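Local coordinates for heme-binding protein A (PDB 3TPA) that probably serves as a periplasmic solute-binding protein, related to the glutathione-binding proteins of the Pasteurellaceae and thought to deliver its ligand for import, at residues A[261-266]-A[485-490]; A[10-15]-A[241-246]; A[495-500]-A[508-513]. The protein carries 1 engineered substitution. All blocks are in the same frame, centred on the assembly; numbering follows the deposited sequence.

Interaction 1: residues A[261-266]-A[485-490]; sequences INLLER and INYVPL
Strands 261-266 and 485-490 run antiparallel, 165° between their directions and 4.6 Å apart at closest approach, and six backbone hydrogen bonds join Asn262 to Leu490, Leu264 to Val488 and Arg266 to Asn486. The straightest runs from Asn262 N to Leu490 O, 2.8 Å long. Between these lie the non-hydrogen-bonded pairs Leu263-Pro489 and Glu265-Tyr487; proline suits such a place because its hydrogen-less nitrogen faces away from the partner strand. Leu263, with CG anti to the backbone N (chi1 -180°), divides its methyls between two partners: CD1 lies 3.9 Å from Pro489 CG, and CD2 lies 3.9 Å from Tyr487 CD1. On the same face, Glu265 runs alongside the tyrosine, its CB 3.6 Å from Tyr487 CD1 and its carboxylate turned 69° from the ring plane. Ile485 CG2 sits over one ring face, offset toward the rim. A water accepts from the Tyr487 hydroxyl and donates to Glu265 OE2, 2.9 Å from the water oxygen. On the opposite face, Leu264 CD1 and Leu490 CD1 meet methyl to methyl at 3.5 Å, while Arg266 spends its NH2 on Gly49 O. Glutamate and tyrosine thus pair apolar inner parts with polar ends: carbon packs on carbon near the strands, and the water links carboxylate to hydroxyl without their touching, Lys256 adding only a long, weak ion pair to OE1.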
loop_
_atom_site.group_PDB
_atom_site.type_symbol
_atom_site.label_atom_id
_atom_site.label_comp_id
_atom_site.label_asym_id
_atom_site.label_seq_id
_atom_site.Cartn_x
_atom_site.Cartn_y
_atom_site.Cartn_z
ATOM N N ILE A 261 25.644 -9.649 0.182
ATOM C CA ILE A 261 24.297 -9.084 0.121
ATOM C C ILE A 261 23.803 -8.879 -1.299
ATOM O O ILE A 261 24.530 -8.399 -2.183
ATOM C CB ILE A 261 24.211 -7.748 0.909
ATOM C CG1 ILE A 261 24.453 -8.007 2.404
ATOM C CG2 ILE A 261 22.856 -7.065 0.679
ATOM C CD1 ILE A 261 24.754 -6.752 3.201
ATOM N N ASN A 262 22.552 -9.279 -1.500
ATOM C CA ASN A 262 21.810 -9.038 -2.718
ATOM C C ASN A 262 20.726 -8.020 -2.354
ATOM O O ASN A 262 19.671 -8.388 -1.825
ATOM C CB ASN A 262 21.191 -10.353 -3.193
ATOM C CG ASN A 262 20.238 -10.177 -4.362
ATOM O OD1 ASN A 262 20.309 -9.201 -5.110
ATOM N ND2 ASN A 262 19.336 -11.134 -4.524
ATOM N N LEU A 263 21.004 -6.741 -2.602
ATOM C CA LEU A 263 20.079 -5.682 -2.220
ATOM C C LEU A 263 19.047 -5.430 -3.322
ATOM O O LEU A 263 19.377 -4.873 -4.363
ATOM C CB LEU A 263 20.832 -4.381 -1.920
ATOM C CG LEU A 263 19.901 -3.228 -1.507
ATOM C CD1 LEU A 263 19.314 -3.475 -0.113
ATOM C CD2 LEU A 263 20.617 -1.897 -1.553
ATOM N N LEU A 264 17.805 -5.845 -3.091
ATOM C CA LEU A 264 16.720 -5.582 -4.038
ATOM C C LEU A 264 16.044 -4.238 -3.733
ATOM O O LEU A 264 15.850 -3.883 -2.566
ATOM C CB LEU A 264 15.680 -6.703 -3.990
ATOM C CG LEU A 264 16.165 -8.136 -4.212
ATOM C CD1 LEU A 264 15.031 -9.129 -3.994
ATOM C CD2 LEU A 264 16.760 -8.299 -5.604
ATOM N N GLU A 265 15.676 -3.499 -4.780
ATOM C CA GLU A 265 14.996 -2.214 -4.606
ATOM C C GLU A 265 13.967 -1.965 -5.692
ATOM O O GLU A 265 14.077 -2.476 -6.801
ATOM C CB GLU A 265 15.995 -1.058 -4.622
ATOM C CG GLU A 265 16.845 -0.995 -5.891
ATOM C CD GLU A 265 17.832 0.153 -5.848
ATOM O OE1 GLU A 265 19.034 -0.101 -5.642
ATOM O OE2 GLU A 265 17.406 1.313 -5.998
ATOM N N ARG A 266 12.962 -1.173 -5.348
ATOM C CA ARG A 266 11.999 -0.673 -6.323
ATOM C C ARG A 266 11.168 0.440 -5.693
ATOM O O ARG A 266 11.106 0.568 -4.477
ATOM C CB ARG A 266 11.109 -1.793 -6.850
ATOM C CG ARG A 266 10.245 -2.470 -5.807
ATOM C CD ARG A 266 9.316 -3.479 -6.467
ATOM N NE ARG A 266 8.314 -2.799 -7.278
ATOM C CZ ARG A 266 7.561 -3.384 -8.200
ATOM N NH1 ARG A 266 6.676 -2.665 -8.864
ATOM N NH2 ARG A 266 7.684 -4.679 -8.455
ATOM N N ILE A 485 11.857 4.693 -2.210
ATOM C CA ILE A 485 12.318 3.395 -2.684
ATOM C C ILE A 485 12.251 2.366 -1.566
ATOM O O ILE A 485 12.684 2.632 -0.451
ATOM C CB ILE A 485 13.758 3.456 -3.195
ATOM C CG1 ILE A 485 13.822 4.238 -4.503
ATOM C CG2 ILE A 485 14.295 2.038 -3.405
ATOM C CD1 ILE A 485 15.222 4.474 -5.024
ATOM N N ASN A 486 11.704 1.189 -1.857
ATOM C CA ASN A 486 11.696 0.118 -0.868
ATOM C C ASN A 486 12.889 -0.792 -1.080
ATOM O O ASN A 486 13.251 -1.101 -2.218
ATOM C CB ASN A 486 10.409 -0.706 -0.953
ATOM C CG ASN A 486 9.196 0.043 -0.414
ATOM O OD1 ASN A 486 9.265 0.705 0.626
ATOM N ND2 ASN A 486 8.076 -0.072 -1.113
ATOM N N TYR A 487 13.481 -1.235 0.018
ATOM C CA TYR A 487 14.618 -2.140 -0.051
ATOM C C TYR A 487 14.323 -3.462 0.614
ATOM O O TYR A 487 13.734 -3.509 1.685
ATOM C CB TYR A 487 15.831 -1.516 0.637
ATOM C CG TYR A 487 16.339 -0.271 -0.032
ATOM C CD1 TYR A 487 17.020 -0.344 -1.234
ATOM C CD2 TYR A 487 16.130 0.976 0.535
ATOM C CE1 TYR A 487 17.487 0.796 -1.863
ATOM C CE2 TYR A 487 16.601 2.138 -0.091
ATOM C CZ TYR A 487 17.288 2.031 -1.282
ATOM O OH TYR A 487 17.759 3.155 -1.923
ATOM N N VAL A 488 14.744 -4.541 -0.026
ATOM C CA VAL A 488 14.791 -5.845 0.631
ATOM C C VAL A 488 16.228 -6.379 0.569
ATOM O O VAL A 488 16.676 -6.898 -0.460
ATOM C CB VAL A 488 13.823 -6.861 0.011
ATOM C CG1 VAL A 488 14.026 -8.231 0.631
ATOM C CG2 VAL A 488 12.369 -6.426 0.195
ATOM N N PRO A 489 16.970 -6.230 1.675
ATOM C CA PRO A 489 18.350 -6.734 1.714
ATOM C C PRO A 489 18.362 -8.240 1.968
ATOM O O PRO A 489 17.879 -8.701 3.002
ATOM C CB PRO A 489 18.965 -5.980 2.903
ATOM C CG PRO A 489 17.951 -4.892 3.272
ATOM C CD PRO A 489 16.629 -5.470 2.889
ATOM N N LEU A 490 18.909 -8.998 1.026
ATOM C CA LEU A 490 18.955 -10.447 1.143
ATOM C C LEU A 490 20.374 -10.977 1.263
ATOM O O LEU A 490 21.296 -10.441 0.660
ATOM C CB LEU A 490 18.345 -11.095 -0.096
ATOM C CG LEU A 490 16.893 -10.835 -0.438
ATOM C CD1 LEU A 490 16.603 -11.416 -1.808
ATOM C CD2 LEU A 490 15.998 -11.438 0.628
HETATM O O HOH W 1 18.786 3.149 -4.223
#

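Interaction 2: residues A[10-15]-A[241-246]; sequences LVNCIA and CDVIDF
Cys13 and Cys241 are joined covalently, SG to SG at 2.0 Å, with a disulfide torsion of -93°, near the preferred right angle. The bond ties strand 9-14, the last but one of its sheet, to a residue two positions before strand 243-244. Among the hydrogen bonds, Val11 O is gripped by two amides, Asp242 N at 2.8 Å and the more distant Val243 N, both in the carbonyl plane; Cys13 N returns a bond to Val243 O at 2.9 Å, as parallel strands require. Two aspartate side chains extend this ladder. Asp242, its CG beside its own N and anti to the carbonyl carbon (chi1 -66°), supplies OD2 as the acceptor for Val11 N, a nearly straight bond (172°) of 2.8 Å on the anti lone pair; OD2 also meets Arg493 in a salt bridge. Asp245 offers its carboxylate to Ala15 N through weak bonds only. Apolar contacts are fewer: Leu10 CD2 touches Val243 CG2 at 4.1 Å, and Cys13 CB nears Ile244 CG2. Polar Asn12 OD1 meets carbon, 3.6 Å from Val243 CB. Strand 9-14 also bonds to strand 220-225, so 243-244 borders this mixed sheet; Ile244 packs on helix 229-237, and Val243 reaches across to strand 478-491.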
loop_
_atom_site.group_PDB
_atom_site.type_symbol
_atom_site.label_atom_id
_atom_site.label_comp_id
_atom_site.label_asym_id
_atom_site.label_seq_id
_atom_site.Cartn_x
_atom_site.Cartn_y
_atom_site.Cartn_z
ATOM N N LEU A 10 15.059 -20.797 6.311
ATOM C CA LEU A 10 15.238 -19.379 6.068
ATOM C C LEU A 10 15.066 -18.591 7.364
ATOM O O LEU A 10 14.085 -18.769 8.084
ATOM C CB LEU A 10 14.238 -18.889 5.011
ATOM C CG LEU A 10 14.394 -17.441 4.541
ATOM C CD1 LEU A 10 14.112 -17.344 3.058
ATOM C CD2 LEU A 10 13.485 -16.517 5.317
ATOM N N VAL A 11 16.030 -17.725 7.665
ATOM C CA VAL A 11 15.940 -16.874 8.849
ATOM C C VAL A 11 15.594 -15.434 8.457
ATOM O O VAL A 11 16.373 -14.754 7.780
ATOM C CB VAL A 11 17.241 -16.926 9.692
ATOM C CG1 VAL A 11 17.167 -15.954 10.865
ATOM C CG2 VAL A 11 17.498 -18.341 10.190
ATOM N N ASN A 12 14.412 -14.983 8.875
ATOM C CA ASN A 12 13.917 -13.639 8.554
ATOM C C ASN A 12 14.037 -12.776 9.798
ATOM O O ASN A 12 13.341 -12.997 10.785
ATOM C CB ASN A 12 12.457 -13.707 8.068
ATOM C CG ASN A 12 11.889 -12.337 7.626
ATOM O OD1 ASN A 12 12.617 -11.407 7.296
ATOM N ND2 ASN A 12 10.573 -12.230 7.628
ATOM N N CYS A 13 14.926 -11.793 9.758
ATOM C CA CYS A 13 15.205 -10.999 10.950
ATOM C C CYS A 13 14.445 -9.706 10.892
ATOM O O CYS A 13 14.725 -8.853 10.049
ATOM C CB CYS A 13 16.702 -10.714 11.083
ATOM S SG CYS A 13 17.678 -12.181 11.380
ATOM N N ILE A 14 13.486 -9.569 11.799
ATOM C CA ILE A 14 12.567 -8.447 11.784
ATOM C C ILE A 14 12.711 -7.533 12.998
ATOM O O ILE A 14 13.088 -7.970 14.081
ATOM C CB ILE A 14 11.118 -8.941 11.672
ATOM C CG1 ILE A 14 10.830 -9.964 12.775
ATOM C CG2 ILE A 14 10.887 -9.565 10.300
ATOM C CD1 ILE A 14 9.376 -10.364 12.863
ATOM N N ALA A 15 12.382 -6.261 12.805
ATOM C CA ALA A 15 12.617 -5.236 13.814
ATOM C C ALA A 15 11.682 -5.322 15.016
ATOM O O ALA A 15 12.099 -5.078 16.146
ATOM C CB ALA A 15 12.536 -3.863 13.190
ATOM N N CYS A 241 21.421 -13.959 9.372
ATOM C CA CYS A 241 20.109 -13.569 8.869
ATOM C C CYS A 241 20.121 -13.800 7.368
ATOM O O CYS A 241 21.142 -13.567 6.703
ATOM C CB CYS A 241 19.832 -12.091 9.150
ATOM S SG CYS A 241 19.568 -11.646 10.885
ATOM N N ASP A 242 18.997 -14.259 6.825
ATOM C CA ASP A 242 18.858 -14.367 5.370
ATOM C C ASP A 242 18.149 -13.160 4.761
ATOM O O ASP A 242 18.396 -12.810 3.613
ATOM C CB ASP A 242 18.128 -15.644 5.000
ATOM C CG ASP A 242 18.921 -16.867 5.361
ATOM O OD1 ASP A 242 20.060 -16.985 4.872
ATOM O OD2 ASP A 242 18.419 -17.691 6.145
ATOM N N VAL A 243 17.264 -12.532 5.535
ATOM C CA VAL A 243 16.530 -11.353 5.084
ATOM C C VAL A 243 16.454 -10.412 6.273
ATOM O O VAL A 243 16.340 -10.875 7.394
ATOM C CB VAL A 243 15.059 -11.698 4.688
ATOM C CG1 VAL A 243 14.372 -10.523 3.964
ATOM C CG2 VAL A 243 14.976 -12.972 3.858
ATOM N N ILE A 244 16.491 -9.104 6.036
ATOM C CA ILE A 244 16.221 -8.147 7.101
ATOM C C ILE A 244 15.203 -7.109 6.651
ATOM O O ILE A 244 15.023 -6.873 5.454
ATOM C CB ILE A 244 17.505 -7.419 7.581
ATOM C CG1 ILE A 244 18.065 -6.529 6.464
ATOM C CG2 ILE A 244 18.545 -8.428 8.071
ATOM C CD1 ILE A 244 19.118 -5.536 6.939
ATOM N N ASP A 245 14.531 -6.491 7.615
ATOM C CA ASP A 245 13.625 -5.396 7.304
ATOM C C ASP A 245 14.153 -4.080 7.886
ATOM O O ASP A 245 15.154 -4.062 8.605
ATOM C CB ASP A 245 12.192 -5.700 7.770
ATOM C CG ASP A 245 12.047 -5.756 9.280
ATOM O OD1 ASP A 245 13.071 -5.735 9.999
ATOM O OD2 ASP A 245 10.887 -5.844 9.747
ATOM N N PHE A 246 13.482 -2.986 7.536
ATOM C CA PHE A 246 13.851 -1.635 7.974
ATOM C C PHE A 246 15.364 -1.418 8.102
ATOM O O PHE A 246 15.856 -1.056 9.162
ATOM C CB PHE A 246 13.119 -1.267 9.277
ATOM C CG PHE A 246 11.607 -1.226 9.130
ATOM C CD1 PHE A 246 10.970 -0.108 8.620
ATOM C CD2 PHE A 246 10.835 -2.319 9.477
ATOM C CE1 PHE A 246 9.570 -0.080 8.468
ATOM C CE2 PHE A 246 9.442 -2.297 9.328
ATOM C CZ PHE A 246 8.809 -1.179 8.827
#

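Interaction 3: residues A[495-500]-A[508-513]; sequences QGFVQN and YGVSLK
Gly509 meets Gln495 through a shared water, which donates to Gly509 O at 3.0 Å and, weakly, to Gln495 O. With phi at 83°, the backbone here takes a shape that suits glycine, and so does Gly496 across from it, where a side chain would run into Gly509 O. Next comes Val510, whose two methyls part company. CG1 lies 3.5 Å from Gln495 O; CG2, which its torsion sets anti to the carbonyl carbon, stands 3.9 Å from Phe497 CB and near the plane of the phenylalanine ring, at its edge. The two side chains point the same way, and the ring itself packs on Leu264, Val488 and Leu490. Ser511 then pairs with Gln495 in the two-stranded antiparallel ribbon formed by 494-495 and 511-512 close to the end of the chain, which Lys513 continues with backbone bonding to Arg493; a long irregular connection links the two strands. The bonds of Ser511 are short and nearly straight: Gln495 N to Ser511 O is 2.7 Å, and Ser511 N to Gln495 O is 2.8 Å. Its OG, set between the backbone N and the carbonyl carbon (chi1 57°), lies 3.6 Å from Gln495 CB and hydrogen-bonds the shared water. Past Leu512, Lys513 bends at chi3 (-76°) and draws its aliphatic chain obliquely across Gln495, with CG 3.9 Å from Gln495 CG, a meeting of methylenes that fits two exposed residues.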
loop_
_atom_site.group_PDB
_atom_site.type_symbol
_atom_site.label_atom_id
_atom_site.label_comp_id
_atom_site.label_asym_id
_atom_site.label_seq_id
_atom_site.Cartn_x
_atom_site.Cartn_y
_atom_site.Cartn_z
ATOM N N GLN A 495 17.459 -17.523 -3.149
ATOM C CA GLN A 495 17.167 -17.444 -4.576
ATOM C C GLN A 495 15.666 -17.488 -4.841
ATOM O O GLN A 495 14.937 -18.221 -4.186
ATOM C CB GLN A 495 17.807 -18.633 -5.305
ATOM C CG GLN A 495 19.315 -18.577 -5.417
ATOM C CD GLN A 495 19.766 -17.772 -6.616
ATOM O OE1 GLN A 495 20.218 -16.636 -6.479
ATOM N NE2 GLN A 495 19.636 -18.355 -7.806
ATOM N N GLY A 496 15.216 -16.708 -5.814
ATOM C CA GLY A 496 13.845 -16.791 -6.287
ATOM C C GLY A 496 12.892 -15.873 -5.553
ATOM O O GLY A 496 11.668 -15.951 -5.732
ATOM N N PHE A 497 13.447 -15.004 -4.714
ATOM C CA PHE A 497 12.629 -14.013 -4.026
ATOM C C PHE A 497 12.326 -12.903 -5.003
ATOM O O PHE A 497 13.224 -12.410 -5.670
ATOM C CB PHE A 497 13.360 -13.421 -2.820
ATOM C CG PHE A 497 12.535 -12.420 -2.041
ATOM C CD1 PHE A 497 11.776 -12.826 -0.959
ATOM C CD2 PHE A 497 12.506 -11.078 -2.409
ATOM C CE1 PHE A 497 11.010 -11.920 -0.243
ATOM C CE2 PHE A 497 11.750 -10.164 -1.689
ATOM C CZ PHE A 497 10.990 -10.592 -0.601
ATOM N N VAL A 498 11.059 -12.510 -5.083
ATOM C CA VAL A 498 10.646 -11.410 -5.946
ATOM C C VAL A 498 10.073 -10.293 -5.084
ATOM O O VAL A 498 9.198 -10.526 -4.257
ATOM C CB VAL A 498 9.579 -11.860 -6.959
ATOM C CG1 VAL A 498 9.128 -10.685 -7.825
ATOM C CG2 VAL A 498 10.105 -13.001 -7.820
ATOM N N GLN A 499 10.580 -9.079 -5.260
ATOM C CA GLN A 499 10.120 -7.973 -4.438
ATOM C C GLN A 499 8.676 -7.683 -4.807
ATOM O O GLN A 499 8.314 -7.691 -5.975
ATOM C CB GLN A 499 10.993 -6.737 -4.662
ATOM C CG GLN A 499 11.371 -6.014 -3.402
ATOM C CD GLN A 499 12.139 -4.744 -3.672
ATOM O OE1 GLN A 499 12.743 -4.582 -4.726
ATOM N NE2 GLN A 499 12.110 -3.827 -2.722
ATOM N N ASN A 500 7.857 -7.434 -3.793
ATOM C CA ASN A 500 6.430 -7.205 -3.957
ATOM C C ASN A 500 6.175 -5.693 -3.969
ATOM O O ASN A 500 6.646 -4.986 -3.092
ATOM C CB ASN A 500 5.690 -7.900 -2.804
ATOM C CG ASN A 500 4.193 -7.625 -2.790
ATOM O OD1 ASN A 500 3.731 -6.573 -3.231
ATOM N ND2 ASN A 500 3.430 -8.573 -2.263
ATOM N N TYR A 508 7.259 -18.335 -0.285
ATOM C CA TYR A 508 6.944 -19.407 -1.224
ATOM C C TYR A 508 7.698 -19.147 -2.516
ATOM O O TYR A 508 7.819 -18.006 -2.939
ATOM C CB TYR A 508 5.442 -19.479 -1.520
ATOM C CG TYR A 508 5.092 -20.657 -2.407
ATOM C CD1 TYR A 508 5.121 -21.964 -1.903
ATOM C CD2 TYR A 508 4.769 -20.475 -3.746
ATOM C CE1 TYR A 508 4.812 -23.049 -2.707
ATOM C CE2 TYR A 508 4.462 -21.552 -4.559
ATOM C CZ TYR A 508 4.488 -22.837 -4.029
ATOM O OH TYR A 508 4.182 -23.907 -4.831
ATOM N N GLY A 509 8.200 -20.195 -3.152
ATOM C CA GLY A 509 8.971 -20.013 -4.373
ATOM C C GLY A 509 10.433 -19.654 -4.122
ATOM O O GLY A 509 11.235 -19.605 -5.051
ATOM N N VAL A 510 10.785 -19.407 -2.865
ATOM C CA VAL A 510 12.167 -19.070 -2.513
ATOM C C VAL A 510 12.965 -20.320 -2.120
ATOM O O VAL A 510 12.438 -21.243 -1.488
ATOM C CB VAL A 510 12.231 -18.034 -1.370
ATOM C CG1 VAL A 510 13.671 -17.811 -0.913
ATOM C CG2 VAL A 510 11.600 -16.715 -1.796
ATOM N N SER A 511 14.244 -20.332 -2.491
ATOM C CA SER A 511 15.131 -21.451 -2.187
ATOM C C SER A 511 16.470 -20.973 -1.631
ATOM O O SER A 511 16.827 -19.805 -1.791
ATOM C CB SER A 511 15.351 -22.319 -3.432
ATOM O OG SER A 511 15.867 -21.557 -4.504
ATOM N N LEU A 512 17.203 -21.894 -1.003
ATOM C CA LEU A 512 18.456 -21.597 -0.315
ATOM C C LEU A 512 19.678 -22.365 -0.870
ATOM O O LEU A 512 19.693 -23.596 -0.891
ATOM C CB LEU A 512 18.301 -21.905 1.181
ATOM C CG LEU A 512 17.166 -21.191 1.928
ATOM C CD1 LEU A 512 16.908 -21.848 3.265
ATOM C CD2 LEU A 512 17.466 -19.708 2.114
ATOM N N LYS A 513 20.701 -21.626 -1.298
ATOM C CA LYS A 513 21.938 -22.223 -1.809
ATOM C C LYS A 513 22.811 -22.764 -0.684
ATOM O O LYS A 513 22.509 -22.573 0.498
ATOM C CB LYS A 513 22.746 -21.205 -2.625
ATOM C CG LYS A 513 22.169 -20.886 -3.995
ATOM C CD LYS A 513 23.177 -20.122 -4.854
ATOM C CE LYS A 513 23.300 -18.661 -4.436
ATOM N NZ LYS A 513 24.505 -18.009 -5.027
HETATM O O HOH W 2 13.858 -20.617 -6.222
#

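Overall arrangement
The three contacts cluster on one side of the chain's centre, with their own centres 12 to 14 Å apart. Interaction 2 brings the N-terminal strand to residues 241-246; interaction 1 follows and pairs strands 261-276 and 478-491 of the six-stranded mixed sheet; interaction 3 closes the C-terminal end. Pro489 packs on Ile244, so the border of the five-stranded mixed sheet meets the larger sheet. Gln499 probably hydrogen-bonds Asn486 O through NE2, and Leu10 touches Val510 and Leu512. N- and C-terminal portions are therefore built together, consistent with family 5 binding proteins, in which the chain returns to its first lobe after forming the second.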